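Local structure of prephenate dehydratase:Amino acid-binding ACT (Brucella abortus, 6VH5) at residues K232-F237 with V242-L247; L276-L281 with V288-V293. The protein probably catalyses the decarboxylating dehydration of prephenate to 3-phenylpyruvate in L-phenylalanine biosynthesis, and binds phenylalanine at its ACT domain. All blocks are in the same frame, centred on the assembly; numbering follows the deposited sequence.

In the fold
Both contacts belong to the ACT domain, in which two helices lie on one face of a four-stranded antiparallel sheet with strand order 2-3-1-4. Contact 1 joins helix 229-240 to strand 243-251, outermost within the chain, and contact 2 joins helix 272-283 to the other outermost strand, 286-295. Their centres are about 10 Å apart, and the two helices touch, with Ala233 O 3.3 Å from Leu281 CD1. Contact 1 holds bound phenylalanine directly, in a pocket completed by the second subunit. Contact 2 stands back from it: the side chain of Leu281 is about 11 Å from a phenylalanine, and no other protein chain touches these segments.

Contact 1 (K232-F237 with V242-L247). With PHE (phenylalanine), chain E; EDO (1,2-ethanediol), chain K.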
ATOM      1  N   LYS A 232     -15.490  22.224   0.288  1.00 46.02           N
ATOM      2  CA  LYS A 232     -16.343  22.618   1.407  1.00 45.54           C
ATOM      3  C   LYS A 232     -15.866  22.011   2.722  1.00 57.46           C
ATOM      4  O   LYS A 232     -15.868  22.684   3.761  1.00 59.41           O
ATOM      5  CB  LYS A 232     -17.788  22.213   1.132  1.00 48.52           C
ATOM      6  CG  LYS A 232     -18.389  22.854  -0.119  1.00 57.71           C
ATOM      7  CD  LYS A 232     -18.560  24.383   0.020  1.00 49.99           C
ATOM      8  CE  LYS A 232     -19.301  24.969  -1.181  1.00 50.76           C
ATOM      9  NZ  LYS A 232     -19.125  26.476  -1.333  1.00 41.38           N
ATOM     10  N   ALA A 233     -15.477  20.732   2.702  1.00 55.68           N
ATOM     11  CA  ALA A 233     -15.110  20.058   3.945  1.00 51.05           C
ATOM     12  C   ALA A 233     -13.817  20.612   4.535  1.00 51.09           C
ATOM     13  O   ALA A 233     -13.676  20.679   5.763  1.00 48.19           O
ATOM     14  CB  ALA A 233     -15.009  18.549   3.701  1.00 52.05           C
ATOM     15  N   LEU A 234     -12.881  21.039   3.684  1.00 43.70           N
ATOM     16  CA  LEU A 234     -11.626  21.625   4.137  1.00 53.95           C
ATOM     17  C   LEU A 234     -11.765  23.102   4.516  1.00 54.62           C
ATOM     18  O   LEU A 234     -10.847  23.658   5.133  1.00 55.81           O
ATOM     19  CB  LEU A 234     -10.568  21.484   3.036  1.00 54.10           C
ATOM     20  CG  LEU A 234     -10.201  20.073   2.605  1.00 45.18           C
ATOM     21  CD1 LEU A 234      -9.129  20.089   1.547  1.00 39.44           C
ATOM     22  CD2 LEU A 234      -9.693  19.355   3.817  1.00 52.50           C
ATOM     23  N   GLY A 235     -12.878  23.743   4.155  1.00 47.94           N
ATOM     24  CA  GLY A 235     -13.012  25.178   4.367  1.00 51.94           C
ATOM     25  C   GLY A 235     -12.754  25.604   5.797  1.00 51.30           C
ATOM     26  O   GLY A 235     -12.152  26.657   6.050  1.00 43.14           O
ATOM     27  N   GLY A 236     -13.214  24.800   6.753  1.00 50.27           N
ATOM     28  CA  GLY A 236     -13.093  25.181   8.149  1.00 52.86           C
ATOM     29  C   GLY A 236     -11.662  25.118   8.641  1.00 52.22           C
ATOM     30  O   GLY A 236     -11.232  25.954   9.442  1.00 54.57           O
ATOM     31  N   PHE A 237     -10.901  24.129   8.165  1.00 50.78           N
ATOM     32  CA  PHE A 237      -9.492  24.068   8.534  1.00 46.11           C
ATOM     33  C   PHE A 237      -8.728  25.234   7.923  1.00 45.37           C
ATOM     34  O   PHE A 237      -7.858  25.823   8.576  1.00 46.11           O
ATOM     35  CB  PHE A 237      -8.885  22.733   8.116  1.00 38.90           C
ATOM     36  CG  PHE A 237      -9.625  21.545   8.645  1.00 46.91           C
ATOM     37  CD1 PHE A 237      -9.450  21.137   9.954  1.00 44.73           C
ATOM     38  CD2 PHE A 237     -10.488  20.824   7.832  1.00 53.79           C
ATOM     39  CE1 PHE A 237     -10.146  20.059  10.456  1.00 47.09           C
ATOM     40  CE2 PHE A 237     -11.179  19.728   8.327  1.00 51.79           C
ATOM     41  CZ  PHE A 237     -11.008  19.346   9.639  1.00 49.60           C
ATOM     42  N   VAL A 242      -5.812  25.439  10.972  1.00 52.43           N
ATOM     43  CA  VAL A 242      -5.567  24.046  11.325  1.00 46.15           C
ATOM     44  C   VAL A 242      -4.770  23.419  10.189  1.00 50.26           C
ATOM     45  O   VAL A 242      -5.245  23.365   9.048  1.00 55.40           O
ATOM     46  CB  VAL A 242      -6.880  23.287  11.550  1.00 40.85           C
ATOM     47  CG1 VAL A 242      -6.582  21.887  12.055  1.00 52.86           C
ATOM     48  CG2 VAL A 242      -7.791  24.036  12.493  1.00 42.91           C
ATOM     49  N   ASN A 243      -3.558  22.954  10.492  1.00 46.13           N
ATOM     50  CA  ASN A 243      -2.718  22.318   9.482  1.00 43.99           C
ATOM     51  C   ASN A 243      -3.113  20.858   9.338  1.00 49.26           C
ATOM     52  O   ASN A 243      -3.203  20.129  10.330  1.00 54.90           O
ATOM     53  CB  ASN A 243      -1.237  22.430   9.847  1.00 46.36           C
ATOM     54  CG  ASN A 243      -0.296  22.200   8.636  1.00 59.54           C
ATOM     55  OD1 ASN A 243      -0.586  22.593   7.501  1.00 56.02           O
ATOM     56  ND2 ASN A 243       0.826  21.527   8.891  1.00 55.44           N
ATOM     57  N   MET A 244      -3.381  20.444   8.104  1.00 49.06           N
ATOM     58  CA  MET A 244      -3.658  19.054   7.770  1.00 48.12           C
ATOM     59  C   MET A 244      -2.401  18.437   7.160  1.00 49.62           C
ATOM     60  O   MET A 244      -1.796  19.028   6.256  1.00 47.45           O
ATOM     61  CB  MET A 244      -4.838  18.976   6.802  1.00 45.70           C
ATOM     62  CG  MET A 244      -5.296  17.580   6.459  1.00 47.54           C
ATOM     63  SD  MET A 244      -6.807  17.600   5.487  1.00 51.68           S
ATOM     64  CE  MET A 244      -7.999  18.163   6.716  1.00 36.23           C
ATOM     65  N   THR A 245      -1.986  17.269   7.667  1.00 46.71           N
ATOM     66  CA  THR A 245      -0.736  16.668   7.227  1.00 50.95           C
ATOM     67  C   THR A 245      -0.921  15.339   6.514  1.00 56.46           C
ATOM     68  O   THR A 245       0.063  14.787   6.008  1.00 55.90           O
ATOM     69  CB  THR A 245       0.221  16.471   8.410  1.00 54.92           C
ATOM     70  OG1 THR A 245      -0.322  15.510   9.321  1.00 53.03           O
ATOM     71  CG2 THR A 245       0.451  17.770   9.145  1.00 53.56           C
ATOM     72  N   LYS A 246      -2.141  14.810   6.448  1.00 49.39           N
ATOM     73  CA  LYS A 246      -2.378  13.597   5.680  1.00 40.42           C
ATOM     74  C   LYS A 246      -3.804  13.627   5.159  1.00 44.68           C
ATOM     75  O   LYS A 246      -4.725  14.049   5.871  1.00 47.34           O
ATOM     76  CB  LYS A 246      -2.127  12.351   6.542  1.00 48.58           C
ATOM     77  CG  LYS A 246      -2.148  11.033   5.782  1.00 49.99           C
ATOM     78  CD  LYS A 246      -1.917   9.876   6.732  1.00 57.28           C
ATOM     79  CE  LYS A 246      -2.068   8.534   6.032  1.00 55.77           C
ATOM     80  NZ  LYS A 246      -1.009   8.351   5.013  1.00 64.10           N
ATOM     81  N   LEU A 247      -3.985  13.180   3.918  1.00 41.57           N
ATOM     82  CA  LEU A 247      -5.328  13.160   3.335  1.00 40.30           C
ATOM     83  C   LEU A 247      -5.339  12.165   2.189  1.00 41.74           C
ATOM     84  O   LEU A 247      -4.510  12.255   1.277  1.00 45.19           O
ATOM     85  CB  LEU A 247      -5.746  14.562   2.862  1.00 37.89           C
ATOM     86  CG  LEU A 247      -7.190  14.730   2.373  1.00 45.51           C
ATOM     87  CD1 LEU A 247      -8.179  14.266   3.454  1.00 38.32           C
ATOM     88  CD2 LEU A 247      -7.478  16.197   1.972  1.00 40.80           C
TER
HETATM   89  N   PHE E 301      -0.687  21.100   5.321  1.00 39.02           N
HETATM   90  CA  PHE E 301      -1.199  21.696   4.090  1.00 45.77           C
HETATM   91  C   PHE E 301      -2.633  22.143   4.286  1.00 52.54           C
HETATM   92  O   PHE E 301      -3.203  21.888   5.353  1.00 47.20           O
HETATM   93  CB  PHE E 301      -1.121  20.728   2.909  1.00 43.63           C
HETATM   94  CG  PHE E 301      -1.646  19.338   3.207  1.00 50.03           C
HETATM   95  CD1 PHE E 301      -0.768  18.278   3.368  1.00 57.71           C
HETATM   96  CD2 PHE E 301      -3.009  19.093   3.306  1.00 48.91           C
HETATM   97  CE1 PHE E 301      -1.241  16.997   3.633  1.00 63.18           C
HETATM   98  CE2 PHE E 301      -3.487  17.827   3.569  1.00 54.05           C
HETATM   99  CZ  PHE E 301      -2.607  16.775   3.735  1.00 61.01           C
HETATM  100  OXT PHE E 301      -3.219  22.736   3.377  1.00 48.11           O
HETATM  101  C1  EDO K 302      -6.915  22.752   3.983  1.00 65.82           C
HETATM  102  O1  EDO K 302      -5.760  23.257   3.289  1.00 49.93           O
HETATM  103  C2  EDO K 302      -6.708  22.735   5.504  1.00 65.65           C
HETATM  104  O2  EDO K 302      -5.540  23.465   5.913  1.00 58.93           O
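Phe237 and Val242 come together where helix 229-240 turns back into strand 243-251, the segment axes running at 126° with a closest approach of 9.8 Å, and Val242 N donates a hydrogen bond to Phe237 O (3.2 Å). This is the first helix-to-strand return of the ACT fold, and it illustrates how one strand can send side chains into a core while its backbone binds a ligand. In the core the Phe237 ring is the centre: Val242 CG1 meets its edge, 3.6 Å from CD1, while Met244 CE lies over one face in a CH-pi contact, 4.0 Å from the ring centroid. The Met244 chain is extended until its last torsion, where a bend (chi3 -70°) carries CE to the ring and to Leu234 CD2. Leu234 reaches Leu247 more loosely through its other methyl, CD1. Leu278 and Leu281 of helix 272-283 also pack on Phe237.

The same strand binds the amino acid. Met244 N donates to the ligand carboxylate oxygen O (3.1 Å, 157° at the hydrogen), and the ligand amino group donates to Asn243 OD1 and Met244 O. Asn225 and Leu230 of the second subunit bond to the same ligand, which therefore bridges the dimer. Met244 also touches the ligand's phenyl ring, its CG 3.4 Å from CE2.

Contact 2 (L276-L281 with V288-V293); sequences LALEEL and VRILGV
Leu281 and Val288 form the nearer of two apolar meetings between helix 272-283 and strand 286-295, the last helix and last strand of the ACT fold's βαββαβ order. The case is a simple example of a helix laid over a sheet: no hydrogen bond crosses between the segments, the closest CA atoms (Leu281 and Val288) stay 8.3 Å apart, and the segments meet through the ends of branched side chains. Leu281 CD2 touches Val288 CG2 at 4.1 Å, the two side chains crossing at a slant. For Leu281, CG stands opposite the backbone N (chi1 177°), which extends the chain from the helix toward the strand. One turn earlier, Leu278 approaches Ile290 methyl to methyl, a looser meeting with 4.4 Å between Leu278 CD1 and Ile290 CD1. The Ile290 side chain reaches across through its long branch, with CD1 at the end. Around these pairs, Leu281 also packs on Phe219 and Val288 on Phe221, both of the neighbouring strand 215-224, while Leu278 and Leu281 lean on helix 229-240.

Polar interactions hold each segment in its own surroundings. Within the helix, Leu281 N bonds to Ala277 O. On the strand, a classic beta bulge sets Leu291 and Gly292 together opposite Thr218 of strand 215-224, and the guanidinium of Arg289 hydrogen-bonds through NH1 to Pro91 O.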
ATOM      1  N   LEU A 276     -14.117  24.590  15.887  1.00 57.36           N
ATOM      2  CA  LEU A 276     -14.853  25.300  14.846  1.00 54.67           C
ATOM      3  C   LEU A 276     -14.703  24.615  13.492  1.00 58.38           C
ATOM      4  O   LEU A 276     -15.698  24.368  12.797  1.00 60.39           O
ATOM      5  CB  LEU A 276     -14.363  26.741  14.763  1.00 53.07           C
ATOM      6  CG  LEU A 276     -14.739  27.716  15.866  1.00 55.35           C
ATOM      7  CD1 LEU A 276     -13.992  29.019  15.674  1.00 53.36           C
ATOM      8  CD2 LEU A 276     -16.222  27.959  15.819  1.00 54.29           C
ATOM      9  N   ALA A 277     -13.465  24.252  13.125  1.00 50.85           N
ATOM     10  CA  ALA A 277     -13.230  23.566  11.860  1.00 44.52           C
ATOM     11  C   ALA A 277     -14.036  22.276  11.770  1.00 52.38           C
ATOM     12  O   ALA A 277     -14.724  22.030  10.772  1.00 57.08           O
ATOM     13  CB  ALA A 277     -11.736  23.263  11.701  1.00 40.46           C
ATOM     14  N   LEU A 278     -14.001  21.458  12.827  1.00 54.76           N
ATOM     15  CA  LEU A 278     -14.757  20.207  12.806  1.00 59.08           C
ATOM     16  C   LEU A 278     -16.256  20.477  12.725  1.00 58.61           C
ATOM     17  O   LEU A 278     -16.994  19.727  12.073  1.00 61.12           O
ATOM     18  CB  LEU A 278     -14.413  19.350  14.032  1.00 55.93           C
ATOM     19  CG  LEU A 278     -13.017  18.705  14.010  1.00 51.59           C
ATOM     20  CD1 LEU A 278     -12.693  17.923  15.303  1.00 40.26           C
ATOM     21  CD2 LEU A 278     -12.902  17.793  12.795  1.00 48.97           C
ATOM     22  N   GLU A 279     -16.723  21.552  13.370  1.00 58.80           N
ATOM     23  CA  GLU A 279     -18.140  21.893  13.294  1.00 61.30           C
ATOM     24  C   GLU A 279     -18.537  22.254  11.874  1.00 62.81           C
ATOM     25  O   GLU A 279     -19.612  21.870  11.399  1.00 67.21           O
ATOM     26  CB  GLU A 279     -18.458  23.056  14.235  1.00 64.03           C
ATOM     27  CG  GLU A 279     -19.917  23.461  14.198  1.00 77.00           C
ATOM     28  CD  GLU A 279     -20.249  24.605  15.147  1.00 92.20           C
ATOM     29  OE1 GLU A 279     -19.322  25.327  15.581  1.00 94.54           O
ATOM     30  OE2 GLU A 279     -21.442  24.755  15.489  1.00 95.55           O
ATOM     31  N   GLU A 280     -17.681  23.000  11.184  1.00 59.49           N
ATOM     32  CA  GLU A 280     -17.936  23.303   9.785  1.00 57.92           C
ATOM     33  C   GLU A 280     -17.841  22.044   8.938  1.00 58.14           C
ATOM     34  O   GLU A 280     -18.620  21.858   7.998  1.00 58.75           O
ATOM     35  CB  GLU A 280     -16.953  24.371   9.313  1.00 54.28           C
ATOM     36  CG  GLU A 280     -17.240  24.951   7.955  1.00 57.60           C
ATOM     37  CD  GLU A 280     -16.493  26.256   7.747  1.00 63.17           C
ATOM     38  OE1 GLU A 280     -16.361  27.017   8.735  1.00 56.80           O
ATOM     39  OE2 GLU A 280     -16.044  26.516   6.607  1.00 68.76           O
ATOM     40  N   LEU A 281     -16.901  21.157   9.273  1.00 55.01           N
ATOM     41  CA  LEU A 281     -16.785  19.895   8.554  1.00 58.95           C
ATOM     42  C   LEU A 281     -18.068  19.076   8.689  1.00 59.89           C
ATOM     43  O   LEU A 281     -18.530  18.462   7.718  1.00 60.60           O
ATOM     44  CB  LEU A 281     -15.588  19.114   9.088  1.00 58.05           C
ATOM     45  CG  LEU A 281     -15.347  17.727   8.492  1.00 61.93           C
ATOM     46  CD1 LEU A 281     -14.686  17.870   7.137  1.00 54.19           C
ATOM     47  CD2 LEU A 281     -14.532  16.819   9.425  1.00 61.71           C
ATOM     48  N   VAL A 288     -18.794  11.540  10.188  1.00 70.39           N
ATOM     49  CA  VAL A 288     -17.511  11.952  10.733  1.00 58.83           C
ATOM     50  C   VAL A 288     -17.196  11.062  11.923  1.00 60.86           C
ATOM     51  O   VAL A 288     -18.000  10.939  12.853  1.00 71.84           O
ATOM     52  CB  VAL A 288     -17.536  13.421  11.158  1.00 58.40           C
ATOM     53  CG1 VAL A 288     -16.248  13.758  11.898  1.00 53.08           C
ATOM     54  CG2 VAL A 288     -17.712  14.313   9.958  1.00 68.32           C
ATOM     55  N   ARG A 289     -16.032  10.422  11.888  1.00 49.96           N
ATOM     56  CA  ARG A 289     -15.593   9.535  12.951  1.00 56.73           C
ATOM     57  C   ARG A 289     -14.159   9.877  13.319  1.00 60.85           C
ATOM     58  O   ARG A 289     -13.264   9.792  12.470  1.00 62.03           O
ATOM     59  CB  ARG A 289     -15.691   8.079  12.498  1.00 62.40           C
ATOM     60  CG  ARG A 289     -16.122   7.106  13.547  1.00 72.50           C
ATOM     61  CD  ARG A 289     -16.071   5.697  12.978  1.00 76.71           C
ATOM     62  NE  ARG A 289     -15.271   4.791  13.792  1.00 79.96           N
ATOM     63  CZ  ARG A 289     -15.000   3.539  13.440  1.00 93.06           C
ATOM     64  NH1 ARG A 289     -15.465   3.066  12.289  1.00 97.71           N
ATOM     65  NH2 ARG A 289     -14.271   2.757  14.231  1.00 96.08           N
ATOM     66  N   ILE A 290     -13.930  10.223  14.581  1.00 57.10           N
ATOM     67  CA  ILE A 290     -12.572  10.459  15.061  1.00 55.10           C
ATOM     68  C   ILE A 290     -11.942   9.120  15.430  1.00 59.22           C
ATOM     69  O   ILE A 290     -12.447   8.405  16.302  1.00 47.25           O
ATOM     70  CB  ILE A 290     -12.563  11.426  16.251  1.00 56.92           C
ATOM     71  CG1 ILE A 290     -12.959  12.834  15.796  1.00 55.65           C
ATOM     72  CG2 ILE A 290     -11.190  11.424  16.903  1.00 58.70           C
ATOM     73  CD1 ILE A 290     -12.911  13.864  16.889  1.00 52.70           C
ATOM     74  N   LEU A 291     -10.836   8.776  14.767  1.00 61.42           N
ATOM     75  CA  LEU A 291     -10.181   7.498  14.998  1.00 57.52           C
ATOM     76  C   LEU A 291      -9.057   7.568  16.022  1.00 54.78           C
ATOM     77  O   LEU A 291      -8.625   6.514  16.519  1.00 50.36           O
ATOM     78  CB  LEU A 291      -9.646   6.940  13.681  1.00 60.30           C
ATOM     79  CG  LEU A 291     -10.725   6.624  12.648  1.00 61.46           C
ATOM     80  CD1 LEU A 291     -10.094   6.085  11.367  1.00 61.85           C
ATOM     81  CD2 LEU A 291     -11.701   5.609  13.245  1.00 61.02           C
ATOM     82  N   GLY A 292      -8.618   8.768  16.395  1.00 50.43           N
ATOM     83  CA  GLY A 292      -7.604   8.885  17.422  1.00 41.19           C
ATOM     84  C   GLY A 292      -7.133  10.295  17.702  1.00 44.41           C
ATOM     85  O   GLY A 292      -7.195  11.179  16.834  1.00 46.21           O
ATOM     86  N   VAL A 293      -6.672  10.515  18.935  1.00 50.69           N
ATOM     87  CA  VAL A 293      -6.152  11.805  19.393  1.00 52.68           C
ATOM     88  C   VAL A 293      -4.897  11.499  20.200  1.00 62.78           C
ATOM     89  O   VAL A 293      -4.990  10.967  21.315  1.00 63.73           O
ATOM     90  CB  VAL A 293      -7.158  12.575  20.254  1.00 62.07           C
ATOM     91  CG1 VAL A 293      -6.547  13.891  20.705  1.00 69.96           C
ATOM     92  CG2 VAL A 293      -8.469  12.774  19.509  1.00 62.86           C
TER